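Local structure of RidA family protein (Psychrobacter sp. MES7-P7E, 6L8P) at residues E65-Q70 / L102-V107; E110-N115 / P121-V126. The protein probably hydrolyses reactive enamine and imine intermediates, releasing ammonia. The protein carries 1 engineered substitution. One frame throughout, in Å; residues are numbered along the deposited sequence.

Interaction 1: E65-Q70 / L102-V107; sequences EGFKAQ and LSDFAV
With chi1 at 174°, F67 sets its phenyl ring beside its own carbonyl carbon, and D104, at chi1 -63°, tucks its carboxylate in beside its backbone N; these two torsions lay the aspartate side chain over one face of the phenyl ring. The two side chains run past each other in opposite directions. D104 CB stands 3.5 Å from the centroid of the F67 ring, practically on the ring normal, in a CH-pi contact. The carboxylate continues across the same face towards the root of the ring, stacked with its plane tilted by only 14°, so that D104 OD2 comes to 3.5 Å from F67 CD1. F67 belongs to the first turn of helix 67-84, just after the N-cap residue G66, while D104 lies near the start of helix 105-115; the contact thus joins the starts of the two helices of this RidA fold, near the surface. V107, one turn further along, approaches the ring at its edge and near its plane, with CG1 3.8 Å from F67 CE2. The same methyl also meets the aliphatic part of K68, which crosses it at about a right angle, K68 CG lying 4.0 Å from V107 CG1. Beyond the two segments, F67 also rests on V136 and V137.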
ATOM      1  N   GLU A  65       1.610 -18.806 -17.756  1.00 13.83           N
ATOM      2  CA  GLU A  65       2.424 -18.237 -18.825  1.00 13.63           C
ATOM      3  C   GLU A  65       1.837 -16.918 -19.326  1.00 15.14           C
ATOM      4  O   GLU A  65       0.722 -16.902 -19.872  1.00 16.77           O
ATOM      5  CB  GLU A  65       2.514 -19.225 -19.989  1.00 19.55           C
ATOM      6  CG  GLU A  65       3.483 -20.366 -19.738  1.00 45.15           C
ATOM      7  CD  GLU A  65       4.926 -19.888 -19.603  1.00 76.68           C
ATOM      8  OE1 GLU A  65       5.334 -18.981 -20.369  1.00 78.69           O
ATOM      9  OE2 GLU A  65       5.648 -20.423 -18.726  1.00 70.27           O
ATOM     10  N   GLY A  66       2.604 -15.832 -19.167  1.00 16.03           N
ATOM     11  CA  GLY A  66       2.258 -14.528 -19.699  1.00 15.15           C
ATOM     12  C   GLY A  66       1.371 -13.700 -18.776  1.00 13.84           C
ATOM     13  O   GLY A  66       0.701 -14.209 -17.874  1.00 14.59           O
ATOM     14  N   PHE A  67       1.313 -12.389 -19.086  1.00 14.32           N
ATOM     15  CA  PHE A  67       0.596 -11.455 -18.222  1.00 15.81           C
ATOM     16  C   PHE A  67      -0.886 -11.792 -18.103  1.00 13.04           C
ATOM     17  O   PHE A  67      -1.423 -11.788 -17.006  1.00 12.80           O
ATOM     18  CB  PHE A  67       0.735 -10.016 -18.718  1.00 13.09           C
ATOM     19  CG  PHE A  67      -0.103  -9.078 -17.944  1.00 13.84           C
ATOM     20  CD1 PHE A  67       0.350  -8.567 -16.738  1.00 15.53           C
ATOM     21  CD2 PHE A  67      -1.380  -8.741 -18.385  1.00 14.67           C
ATOM     22  CE1 PHE A  67      -0.491  -7.726 -15.992  1.00 15.32           C
ATOM     23  CE2 PHE A  67      -2.217  -7.921 -17.645  1.00 17.90           C
ATOM     24  CZ  PHE A  67      -1.766  -7.418 -16.442  1.00 15.62           C
ATOM     25  N   LYS A  68      -1.603 -11.966 -19.226  1.00 11.60           N
ATOM     26  CA  LYS A  68      -3.054 -12.129 -19.112  1.00 13.01           C
ATOM     27  C   LYS A  68      -3.412 -13.331 -18.246  1.00 12.81           C
ATOM     28  O   LYS A  68      -4.299 -13.257 -17.381  1.00 12.40           O
ATOM     29  CB  LYS A  68      -3.681 -12.278 -20.505  1.00 14.43           C
ATOM     30  CG  LYS A  68      -5.206 -12.224 -20.434  1.00 19.78           C
ATOM     31  CD  LYS A  68      -5.781 -11.930 -21.824  1.00 26.13           C
ATOM     32  CE  LYS A  68      -7.234 -12.301 -21.885  1.00 39.02           C
ATOM     33  NZ  LYS A  68      -7.590 -12.753 -23.268  1.00 61.38           N
ATOM     34  N   ALA A  69      -2.745 -14.461 -18.495  1.00 12.72           N
ATOM     35  CA  ALA A  69      -3.023 -15.669 -17.736  1.00 13.04           C
ATOM     36  C   ALA A  69      -2.666 -15.488 -16.263  1.00 12.99           C
ATOM     37  O   ALA A  69      -3.399 -15.942 -15.378  1.00 11.69           O
ATOM     38  CB  ALA A  69      -2.258 -16.841 -18.350  1.00 14.94           C
ATOM     39  N   GLN A  70      -1.548 -14.809 -15.984  1.00 11.55           N
ATOM     40  CA  GLN A  70      -1.220 -14.536 -14.585  1.00 10.33           C
ATOM     41  C   GLN A  70      -2.245 -13.624 -13.937  1.00 10.69           C
ATOM     42  O   GLN A  70      -2.630 -13.858 -12.788  1.00 10.44           O
ATOM     43  CB  GLN A  70       0.170 -13.905 -14.463  1.00  9.56           C
ATOM     44  CG  GLN A  70       1.275 -14.956 -14.608  1.00 10.12           C
ATOM     45  CD  GLN A  70       2.663 -14.398 -14.444  1.00  9.99           C
ATOM     46  OE1 GLN A  70       2.898 -13.499 -13.640  1.00 10.80           O
ATOM     47  NE2 GLN A  70       3.604 -14.910 -15.225  1.00 11.42           N
ATOM     48  N   LEU A 102       4.131  -1.553 -17.543  1.00 12.33           N
ATOM     49  CA  LEU A 102       2.863  -0.841 -17.726  1.00 12.78           C
ATOM     50  C   LEU A 102       2.318  -0.966 -19.142  1.00 13.58           C
ATOM     51  O   LEU A 102       1.169  -0.564 -19.365  1.00 15.22           O
ATOM     52  CB  LEU A 102       3.029   0.644 -17.328  1.00 14.02           C
ATOM     53  CG  LEU A 102       2.665   0.884 -15.862  1.00 14.00           C
ATOM     54  CD1 LEU A 102       3.228   2.249 -15.411  1.00 19.64           C
ATOM     55  CD2 LEU A 102       1.170   0.818 -15.598  1.00 20.02           C
ATOM     56  N   SER A 103       3.082  -1.532 -20.082  1.00 11.97           N
ATOM     57  CA  SER A 103       2.490  -1.934 -21.355  1.00 16.06           C
ATOM     58  C   SER A 103       1.328  -2.890 -21.157  1.00 15.75           C
ATOM     59  O   SER A 103       0.488  -3.012 -22.050  1.00 19.57           O
ATOM     60  CB  SER A 103       3.538  -2.607 -22.254  1.00 18.26           C
ATOM     61  OG  SER A 103       4.582  -1.684 -22.517  1.00 33.25           O
ATOM     62  N   ASP A 104       1.265  -3.597 -20.025  1.00 11.99           N
ATOM     63  CA  ASP A 104       0.148  -4.490 -19.731  1.00 11.65           C
ATOM     64  C   ASP A 104      -1.088  -3.778 -19.153  1.00 11.59           C
ATOM     65  O   ASP A 104      -2.079  -4.452 -18.863  1.00 14.82           O
ATOM     66  CB  ASP A 104       0.611  -5.581 -18.763  1.00 13.55           C
ATOM     67  CG  ASP A 104       1.692  -6.470 -19.368  1.00 19.24           C
ATOM     68  OD1 ASP A 104       1.569  -6.834 -20.563  1.00 19.25           O
ATOM     69  OD2 ASP A 104       2.661  -6.857 -18.663  1.00 15.74           O
ATOM     70  N   PHE A 105      -1.066  -2.449 -19.041  1.00 13.72           N
ATOM     71  CA  PHE A 105      -2.143  -1.699 -18.383  1.00 14.05           C
ATOM     72  C   PHE A 105      -3.490  -1.915 -19.077  1.00 15.83           C
ATOM     73  O   PHE A 105      -4.504  -2.168 -18.411  1.00 14.54           O
ATOM     74  CB  PHE A 105      -1.752  -0.216 -18.341  1.00 15.06           C
ATOM     75  CG  PHE A 105      -2.623   0.675 -17.442  1.00 17.22           C
ATOM     76  CD1 PHE A 105      -2.575   0.555 -16.063  1.00 16.34           C
ATOM     77  CD2 PHE A 105      -3.428   1.663 -17.996  1.00 16.61           C
ATOM     78  CE1 PHE A 105      -3.347   1.393 -15.216  1.00 17.09           C
ATOM     79  CE2 PHE A 105      -4.217   2.507 -17.163  1.00 18.03           C
ATOM     80  CZ  PHE A 105      -4.167   2.369 -15.782  1.00 17.82           C
ATOM     81  N   ALA A 106      -3.515  -1.874 -20.412  1.00 15.93           N
ATOM     82  CA  ALA A 106      -4.795  -2.052 -21.094  1.00 16.45           C
ATOM     83  C   ALA A 106      -5.379  -3.422 -20.795  1.00 15.49           C
ATOM     84  O   ALA A 106      -6.557  -3.539 -20.431  1.00 16.65           O
ATOM     85  CB  ALA A 106      -4.622  -1.845 -22.606  1.00 18.90           C
ATOM     86  N   VAL A 107      -4.551  -4.480 -20.877  1.00 14.94           N
ATOM     87  CA  VAL A 107      -5.093  -5.798 -20.606  1.00 16.10           C
ATOM     88  C   VAL A 107      -5.453  -5.946 -19.124  1.00 17.26           C
ATOM     89  O   VAL A 107      -6.449  -6.597 -18.795  1.00 15.80           O
ATOM     90  CB  VAL A 107      -4.097  -6.870 -21.081  1.00 15.23           C
ATOM     91  CG1 VAL A 107      -4.557  -8.258 -20.669  1.00 16.79           C
ATOM     92  CG2 VAL A 107      -3.968  -6.791 -22.586  1.00 20.05           C
TER

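Interaction 2: E110-N115 / P121-V126; sequences EVFVAN and PARAAV
R123 reaches from its strand towards the ring of F112 on the helix, and each step of its chain plays a different part. CB points towards the helix, and CG follows at 4.4 Å from F112 CE2. CD makes the tightest approach, 3.4 Å from F112 CE2. The bend at chi3 (75°) lifts NE off the face, where it donates a hydrogen bond to a malonate ion, probably from the crystallisation liquor. CZ lies 4.8 Å from the centroid of the F112 ring and 14° off its normal, a cation-pi contact in which the guanidinium stands upright on the face, the two planes being 89° apart. NH1, on the same side of the guanidinium as CD, comes back over the ring as its foot, 3.6 Å above the middle, and is also hydrogen-bonded to N109 OD1, which helps to fix the rotation of the group. NH2, the other terminal nitrogen, packs against the F105 ring. F112 is itself held by F75, in an edge-to-face pair, and by F95. The two segments are the helix and second strand of a beta-alpha-beta crossover, and an arginine that binds a carboxylate-bearing ion at the subunit interface is consistent with the substrate site of RidA proteins.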
ATOM      1  N   GLU A 110      -8.856  -4.706 -18.828  1.00 14.62           N
ATOM      2  CA  GLU A 110      -9.804  -5.662 -19.406  1.00 15.65           C
ATOM      3  C   GLU A 110     -10.087  -6.820 -18.457  1.00 17.30           C
ATOM      4  O   GLU A 110     -11.247  -7.233 -18.285  1.00 17.22           O
ATOM      5  CB  GLU A 110      -9.269  -6.184 -20.735  1.00 16.30           C
ATOM      6  CG  GLU A 110      -9.258  -5.146 -21.836  1.00 29.22           C
ATOM      7  CD  GLU A 110      -8.617  -5.663 -23.117  1.00 54.54           C
ATOM      8  OE1 GLU A 110      -8.291  -6.874 -23.186  1.00 50.18           O
ATOM      9  OE2 GLU A 110      -8.441  -4.849 -24.052  1.00 56.92           O
ATOM     10  N   VAL A 111      -9.043  -7.352 -17.807  1.00 13.24           N
ATOM     11  CA  VAL A 111      -9.249  -8.450 -16.882  1.00 11.99           C
ATOM     12  C   VAL A 111     -10.079  -7.984 -15.700  1.00 12.62           C
ATOM     13  O   VAL A 111     -10.951  -8.719 -15.216  1.00 13.58           O
ATOM     14  CB  VAL A 111      -7.879  -9.020 -16.445  1.00 12.79           C
ATOM     15  CG1 VAL A 111      -8.032 -10.033 -15.315  1.00 14.63           C
ATOM     16  CG2 VAL A 111      -7.180  -9.665 -17.668  1.00 17.66           C
ATOM     17  N   PHE A 112      -9.875  -6.724 -15.272  1.00 14.00           N
ATOM     18  CA  PHE A 112     -10.694  -6.171 -14.197  1.00 11.88           C
ATOM     19  C   PHE A 112     -12.167  -6.162 -14.593  1.00 14.04           C
ATOM     20  O   PHE A 112     -13.028  -6.636 -13.819  1.00 13.88           O
ATOM     21  CB  PHE A 112     -10.220  -4.751 -13.841  1.00 12.92           C
ATOM     22  CG  PHE A 112      -9.233  -4.705 -12.703  1.00 10.96           C
ATOM     23  CD1 PHE A 112      -8.027  -5.383 -12.791  1.00 11.90           C
ATOM     24  CD2 PHE A 112      -9.524  -3.985 -11.564  1.00 10.93           C
ATOM     25  CE1 PHE A 112      -7.118  -5.344 -11.715  1.00 11.87           C
ATOM     26  CE2 PHE A 112      -8.638  -3.931 -10.495  1.00 11.97           C
ATOM     27  CZ  PHE A 112      -7.428  -4.658 -10.570  1.00 12.60           C
ATOM     28  N   VAL A 113     -12.455  -5.690 -15.822  1.00 14.54           N
ATOM     29  CA  VAL A 113     -13.847  -5.609 -16.277  1.00 15.17           C
ATOM     30  C   VAL A 113     -14.450  -7.000 -16.330  1.00 19.47           C
ATOM     31  O   VAL A 113     -15.605  -7.211 -15.932  1.00 18.45           O
ATOM     32  CB  VAL A 113     -13.927  -4.909 -17.648  1.00 14.74           C
ATOM     33  CG1 VAL A 113     -15.330  -5.140 -18.283  1.00 21.56           C
ATOM     34  CG2 VAL A 113     -13.637  -3.417 -17.528  1.00 16.12           C
ATOM     35  N   ALA A 114     -13.657  -7.983 -16.764  1.00 16.89           N
ATOM     36  CA  ALA A 114     -14.185  -9.336 -16.901  1.00 17.95           C
ATOM     37  C   ALA A 114     -14.501  -9.963 -15.554  1.00 20.01           C
ATOM     38  O   ALA A 114     -15.379 -10.835 -15.459  1.00 21.77           O
ATOM     39  CB  ALA A 114     -13.185 -10.205 -17.668  1.00 18.98           C
ATOM     40  N   ASN A 115     -13.824  -9.530 -14.489  1.00 14.95           N
ATOM     41  CA  ASN A 115     -13.954 -10.194 -13.216  1.00 14.56           C
ATOM     42  C   ASN A 115     -14.771  -9.435 -12.188  1.00 16.21           C
ATOM     43  O   ASN A 115     -15.056  -9.996 -11.125  1.00 18.73           O
ATOM     44  CB  ASN A 115     -12.545 -10.478 -12.639  1.00 14.96           C
ATOM     45  CG  ASN A 115     -11.885 -11.681 -13.276  1.00 15.89           C
ATOM     46  OD1 ASN A 115     -12.120 -12.803 -12.836  1.00 23.41           O
ATOM     47  ND2 ASN A 115     -11.067 -11.472 -14.294  1.00 17.15           N
ATOM     48  N   PRO A 121     -13.853  -1.133  -7.185  1.00 10.71           N
ATOM     49  CA  PRO A 121     -13.098  -0.670  -6.009  1.00  9.34           C
ATOM     50  C   PRO A 121     -12.207   0.514  -6.365  1.00  8.86           C
ATOM     51  O   PRO A 121     -11.891   0.779  -7.534  1.00  9.80           O
ATOM     52  CB  PRO A 121     -12.235  -1.886  -5.626  1.00 12.39           C
ATOM     53  CG  PRO A 121     -12.956  -3.073  -6.251  1.00 11.42           C
ATOM     54  CD  PRO A 121     -13.524  -2.529  -7.545  1.00 10.16           C
ATOM     55  N   ALA A 122     -11.738   1.172  -5.300  1.00  8.13           N
ATOM     56  CA  ALA A 122     -10.621   2.085  -5.420  1.00  7.97           C
ATOM     57  C   ALA A 122      -9.391   1.276  -5.824  1.00  9.15           C
ATOM     58  O   ALA A 122      -9.313   0.060  -5.608  1.00  9.92           O
ATOM     59  CB  ALA A 122     -10.400   2.801  -4.085  1.00 10.26           C
ATOM     60  N   ARG A 123      -8.433   1.951  -6.423  1.00  7.15           N
ATOM     61  CA  ARG A 123      -7.251   1.251  -6.938  1.00  7.30           C
ATOM     62  C   ARG A 123      -6.038   2.164  -6.932  1.00  9.35           C
ATOM     63  O   ARG A 123      -6.152   3.382  -7.093  1.00  9.13           O
ATOM     64  CB  ARG A 123      -7.481   0.749  -8.368  1.00  8.78           C
ATOM     65  CG  ARG A 123      -6.572  -0.443  -8.774  1.00  9.53           C
ATOM     66  CD  ARG A 123      -6.975  -0.937 -10.185  1.00  9.50           C
ATOM     67  NE  ARG A 123      -6.510  -0.022 -11.233  1.00  9.35           N
ATOM     68  CZ  ARG A 123      -6.687  -0.242 -12.536  1.00 12.68           C
ATOM     69  NH1 ARG A 123      -7.336  -1.359 -12.926  1.00 13.24           N
ATOM     70  NH2 ARG A 123      -6.223   0.619 -13.423  1.00 15.31           N
ATOM     71  N   ALA A 124      -4.860   1.543  -6.849  1.00  8.77           N
ATOM     72  CA  ALA A 124      -3.629   2.179  -7.275  1.00  7.72           C
ATOM     73  C   ALA A 124      -2.878   1.207  -8.172  1.00  9.13           C
ATOM     74  O   ALA A 124      -3.073  -0.020  -8.089  1.00  9.95           O
ATOM     75  CB  ALA A 124      -2.783   2.564  -6.086  1.00 10.58           C
ATOM     76  N   ALA A 125      -2.015   1.741  -9.031  1.00  8.70           N
ATOM     77  CA  ALA A 125      -1.282   0.873  -9.956  1.00  8.21           C
ATOM     78  C   ALA A 125       0.065   1.515 -10.230  1.00  9.57           C
ATOM     79  O   ALA A 125       0.149   2.708 -10.550  1.00 10.17           O
ATOM     80  CB  ALA A 125      -2.059   0.635 -11.276  1.00 11.80           C
ATOM     81  N   VAL A 126       1.131   0.720 -10.142  1.00  9.46           N
ATOM     82  CA  VAL A 126       2.466   1.234 -10.428  1.00  7.79           C
ATOM     83  C   VAL A 126       3.242   0.149 -11.148  1.00  6.81           C
ATOM     84  O   VAL A 126       2.892  -1.039 -11.085  1.00  9.38           O
ATOM     85  CB  VAL A 126       3.243   1.621  -9.152  1.00 10.35           C
ATOM     86  CG1 VAL A 126       2.461   2.656  -8.308  1.00 11.21           C
ATOM     87  CG2 VAL A 126       3.544   0.374  -8.309  1.00 12.31           C
TER

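In the fold
Helix 105-115 is shared by both contacts: its start takes part in interaction 1 and its later turns in interaction 2, with centres 12 Å apart. F105, whose CB is directed away from segment 65-70, provides the main bridge, its CE1 lying 3.5 Å from R123 NH2. On the side of helix 67-84, K68 CG comes to 4.3 Å from V111 CG2. The malonate, about 3 Å from the R123 side chain, suggests that interaction 2 borders the substrate pocket expected of RidA proteins, where Y38 of the second subunit packs on the arginine. Interaction 1 lies further out, although its flank also meets that subunit, with F105 against P132 and L102 against L131 of the neighbour.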